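Side-chain contact in enoyl-acyl carrier protein reductase (PDB 6KIA), which reduces the double bond of enoyl-acyl carrier protein, probably in fatty acid synthesis, binds NADH, and is a triclosan-resistance protein from a soil metagenome: residues A106-K111 and D116-A121. Residues are numbered along the deposited sequence; the frame is centred on the assembly and turned at random.
Sequences ADMTLK and DKLDWA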
ATOM      1  N   ALA A 106      -0.101   1.756 -27.781  1.00 44.42           N
ATOM      2  CA  ALA A 106       0.958   1.023 -28.477  1.00 45.54           C
ATOM      3  C   ALA A 106       1.844   1.847 -29.409  1.00 48.44           C
ATOM      4  O   ALA A 106       3.011   1.507 -29.608  1.00 48.80           O
ATOM      5  CB  ALA A 106       0.346  -0.130 -29.263  1.00 46.84           C
ATOM      6  N   ASP A 107       1.319   2.927 -29.976  1.00 46.41           N
ATOM      7  CA  ASP A 107       2.118   3.670 -30.943  1.00 52.11           C
ATOM      8  C   ASP A 107       2.603   5.012 -30.399  1.00 49.86           C
ATOM      9  O   ASP A 107       3.122   5.844 -31.146  1.00 54.91           O
ATOM     10  CB  ASP A 107       1.336   3.849 -32.246  1.00 59.47           C
ATOM     11  CG  ASP A 107       1.251   2.558 -33.050  1.00 66.77           C
ATOM     12  OD1 ASP A 107       2.316   1.971 -33.342  1.00 67.50           O
ATOM     13  OD2 ASP A 107       0.125   2.131 -33.386  1.00 70.69           O
ATOM     14  N   MET A 108       2.475   5.197 -29.084  1.00 32.92           N
ATOM     15  CA  MET A 108       3.108   6.334 -28.414  1.00 35.41           C
ATOM     16  C   MET A 108       4.614   6.113 -28.372  1.00 39.20           C
ATOM     17  O   MET A 108       5.075   5.008 -28.108  1.00 44.08           O
ATOM     18  CB  MET A 108       2.574   6.518 -26.989  1.00 33.25           C
ATOM     19  CG  MET A 108       1.111   6.884 -26.919  1.00 32.56           C
ATOM     20  SD  MET A 108       0.650   7.470 -25.276  1.00 39.53           S
ATOM     21  CE  MET A 108      -1.049   7.975 -25.580  1.00 34.18           C
ATOM     22  N   THR A 109       5.374   7.170 -28.629  1.00 38.97           N
ATOM     23  CA  THR A 109       6.827   7.095 -28.586  1.00 39.98           C
ATOM     24  C   THR A 109       7.344   8.096 -27.579  1.00 34.12           C
ATOM     25  O   THR A 109       6.569   8.875 -27.023  1.00 34.46           O
ATOM     26  CB  THR A 109       7.467   7.389 -29.962  1.00 43.46           C
ATOM     27  OG1 THR A 109       7.335   8.786 -30.265  1.00 41.97           O
ATOM     28  CG2 THR A 109       6.803   6.562 -31.058  1.00 45.99           C
ATOM     29  N   LEU A 110       8.650   8.076 -27.334  1.00 36.51           N
ATOM     30  CA  LEU A 110       9.235   9.015 -26.394  1.00 37.55           C
ATOM     31  C   LEU A 110       9.069  10.451 -26.868  1.00 33.86           C
ATOM     32  O   LEU A 110       8.922  11.356 -26.050  1.00 38.62           O
ATOM     33  CB  LEU A 110      10.716   8.704 -26.179  1.00 47.07           C
ATOM     34  CG  LEU A 110      10.954   7.481 -25.295  1.00 50.70           C
ATOM     35  CD1 LEU A 110      12.435   7.132 -25.263  1.00 53.17           C
ATOM     36  CD2 LEU A 110      10.409   7.722 -23.892  1.00 48.55           C
ATOM     37  N   LYS A 111       9.089  10.657 -28.182  1.00 36.75           N
ATOM     38  CA  LYS A 111       8.830  11.989 -28.732  1.00 44.85           C
ATOM     39  C   LYS A 111       7.349  12.382 -28.767  1.00 42.48           C
ATOM     40  O   LYS A 111       7.027  13.571 -28.719  1.00 43.64           O
ATOM     41  CB  LYS A 111       9.437  12.136 -30.132  1.00 54.15           C
ATOM     42  CG  LYS A 111      10.805  12.811 -30.104  1.00 65.22           C
ATOM     43  CD  LYS A 111      11.550  12.731 -31.427  1.00 71.15           C
ATOM     44  CE  LYS A 111      12.649  13.798 -31.487  1.00 76.42           C
ATOM     45  NZ  LYS A 111      13.687  13.648 -30.428  1.00 78.49           N
ATOM     46  N   ASP A 116       0.228  13.092 -27.596  1.00 30.78           N
ATOM     47  CA  ASP A 116      -0.736  12.103 -28.110  1.00 31.51           C
ATOM     48  C   ASP A 116      -2.065  12.183 -27.377  1.00 25.85           C
ATOM     49  O   ASP A 116      -2.111  12.345 -26.157  1.00 33.05           O
ATOM     50  CB  ASP A 116      -0.175  10.679 -28.018  1.00 26.96           C
ATOM     51  CG  ASP A 116       0.797  10.343 -29.147  1.00 35.29           C
ATOM     52  OD1 ASP A 116       0.770  11.006 -30.208  1.00 32.22           O
ATOM     53  OD2 ASP A 116       1.598   9.400 -28.970  1.00 41.68           O
ATOM     54  N   LYS A 117      -3.155  12.048 -28.126  1.00 24.16           N
ATOM     55  CA  LYS A 117      -4.483  12.188 -27.539  1.00 27.72           C
ATOM     56  C   LYS A 117      -5.222  10.866 -27.671  1.00 29.16           C
ATOM     57  O   LYS A 117      -5.011  10.130 -28.632  1.00 31.78           O
ATOM     58  CB  LYS A 117      -5.256  13.313 -28.227  1.00 31.40           C
ATOM     59  CG  LYS A 117      -4.660  14.702 -27.926  1.00 25.98           C
ATOM     60  CD  LYS A 117      -4.466  14.971 -26.455  1.00 29.36           C
ATOM     61  CE  LYS A 117      -3.792  16.312 -26.289  1.00 29.68           C
ATOM     62  NZ  LYS A 117      -3.527  16.720 -24.896  1.00 31.97           N
ATOM     63  N   LEU A 118      -6.100  10.568 -26.717  1.00 29.12           N
ATOM     64  CA  LEU A 118      -6.810   9.294 -26.720  1.00 27.96           C
ATOM     65  C   LEU A 118      -8.301   9.439 -27.035  1.00 29.99           C
ATOM     66  O   LEU A 118      -8.919  10.460 -26.726  1.00 33.19           O
ATOM     67  CB  LEU A 118      -6.621   8.590 -25.363  1.00 24.36           C
ATOM     68  CG  LEU A 118      -5.194   8.124 -25.060  1.00 22.61           C
ATOM     69  CD1 LEU A 118      -5.031   7.682 -23.601  1.00 28.68           C
ATOM     70  CD2 LEU A 118      -4.849   6.972 -25.980  1.00 29.94           C
ATOM     71  N   ASP A 119      -8.848   8.405 -27.668  1.00 27.85           N
ATOM     72  CA  ASP A 119     -10.280   8.261 -27.914  1.00 29.89           C
ATOM     73  C   ASP A 119     -10.990   7.921 -26.618  1.00 34.39           C
ATOM     74  O   ASP A 119     -11.122   6.744 -26.255  1.00 33.20           O
ATOM     75  CB  ASP A 119     -10.510   7.170 -28.966  1.00 36.89           C
ATOM     76  CG  ASP A 119     -11.976   7.013 -29.366  1.00 41.65           C
ATOM     77  OD1 ASP A 119     -12.859   7.689 -28.796  1.00 39.16           O
ATOM     78  OD2 ASP A 119     -12.231   6.223 -30.298  1.00 43.36           O
ATOM     79  N   TRP A 120     -11.476   8.948 -25.936  1.00 25.48           N
ATOM     80  CA  TRP A 120     -12.015   8.754 -24.602  1.00 29.93           C
ATOM     81  C   TRP A 120     -13.346   8.025 -24.586  1.00 36.20           C
ATOM     82  O   TRP A 120     -13.679   7.390 -23.591  1.00 38.40           O
ATOM     83  CB  TRP A 120     -12.142  10.094 -23.876  1.00 24.70           C
ATOM     84  CG  TRP A 120     -10.790  10.678 -23.520  1.00 29.46           C
ATOM     85  CD1 TRP A 120     -10.193  11.776 -24.082  1.00 33.74           C
ATOM     86  CD2 TRP A 120      -9.849  10.156 -22.568  1.00 32.20           C
ATOM     87  NE1 TRP A 120      -8.950  11.983 -23.517  1.00 33.89           N
ATOM     88  CE2 TRP A 120      -8.720  11.004 -22.582  1.00 35.69           C
ATOM     89  CE3 TRP A 120      -9.859   9.064 -21.690  1.00 29.49           C
ATOM     90  CZ2 TRP A 120      -7.616  10.787 -21.764  1.00 29.52           C
ATOM     91  CZ3 TRP A 120      -8.754   8.854 -20.875  1.00 35.06           C
ATOM     92  CH2 TRP A 120      -7.653   9.710 -20.919  1.00 32.69           C
ATOM     93  N   ALA A 121     -14.096   8.092 -25.685  1.00 31.05           N
ATOM     94  CA  ALA A 121     -15.332   7.329 -25.804  1.00 32.88           C
ATOM     95  C   ALA A 121     -15.030   5.840 -25.770  1.00 34.14           C
ATOM     96  O   ALA A 121     -15.682   5.077 -25.033  1.00 32.87           O
ATOM     97  CB  ALA A 121     -16.061   7.698 -27.077  1.00 30.06           C
TER
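Met-108 lies alongside Asp-116, the two side chains running past each other in opposite directions, and so illustrates how one long apolar side chain can span the gap between two arms of a surface loop. The carboxylate meets the root of the methionine side chain: OD2 of Asp-116 sits 3.3 Å from CG of Met-108 and 3.5 Å from the backbone CA of Met-108, close enough for van der Waals contact with the hydrogen-bearing carbons. The far end is purely apolar. There the terminal methyl CE of Met-108 comes to 3.7 Å from CB of Asp-116, and beyond it to 4.0 Å from CD2 of Leu-118, whose side chain crosses the methionine at about a right angle. This span depends on a chain extended beyond CG (chi2 -166°, chi3 174°), which carries the methyl past Asp-116 as far as Leu-118. Met-108 is buried, although the contact as a whole lies at the protein surface.

The loop joins the short helix 101-105 to the long helix 120-146 in a protein of the NAD(P)-binding Rossmann clan, and the centre of the contact lies about 29 Å from the centre of the chain. Asp-119 occupies the N-cap of the long helix, where its OD1 accepts a weak hydrogen bond from the backbone N of His-122.

OD2 of Asp-116 is hydrogen-bonded to OG of Ser-112, and the same hydroxyl group also bonds the backbone N of Thr-109, so one serine ties the carboxylate to the arm that carries Met-108. Further along, OD2 of Asp-196, at the start of helix 196-219, accepts a hydrogen bond from the backbone N of Leu-118, while the leucine side chain touches Leu-200 of that helix.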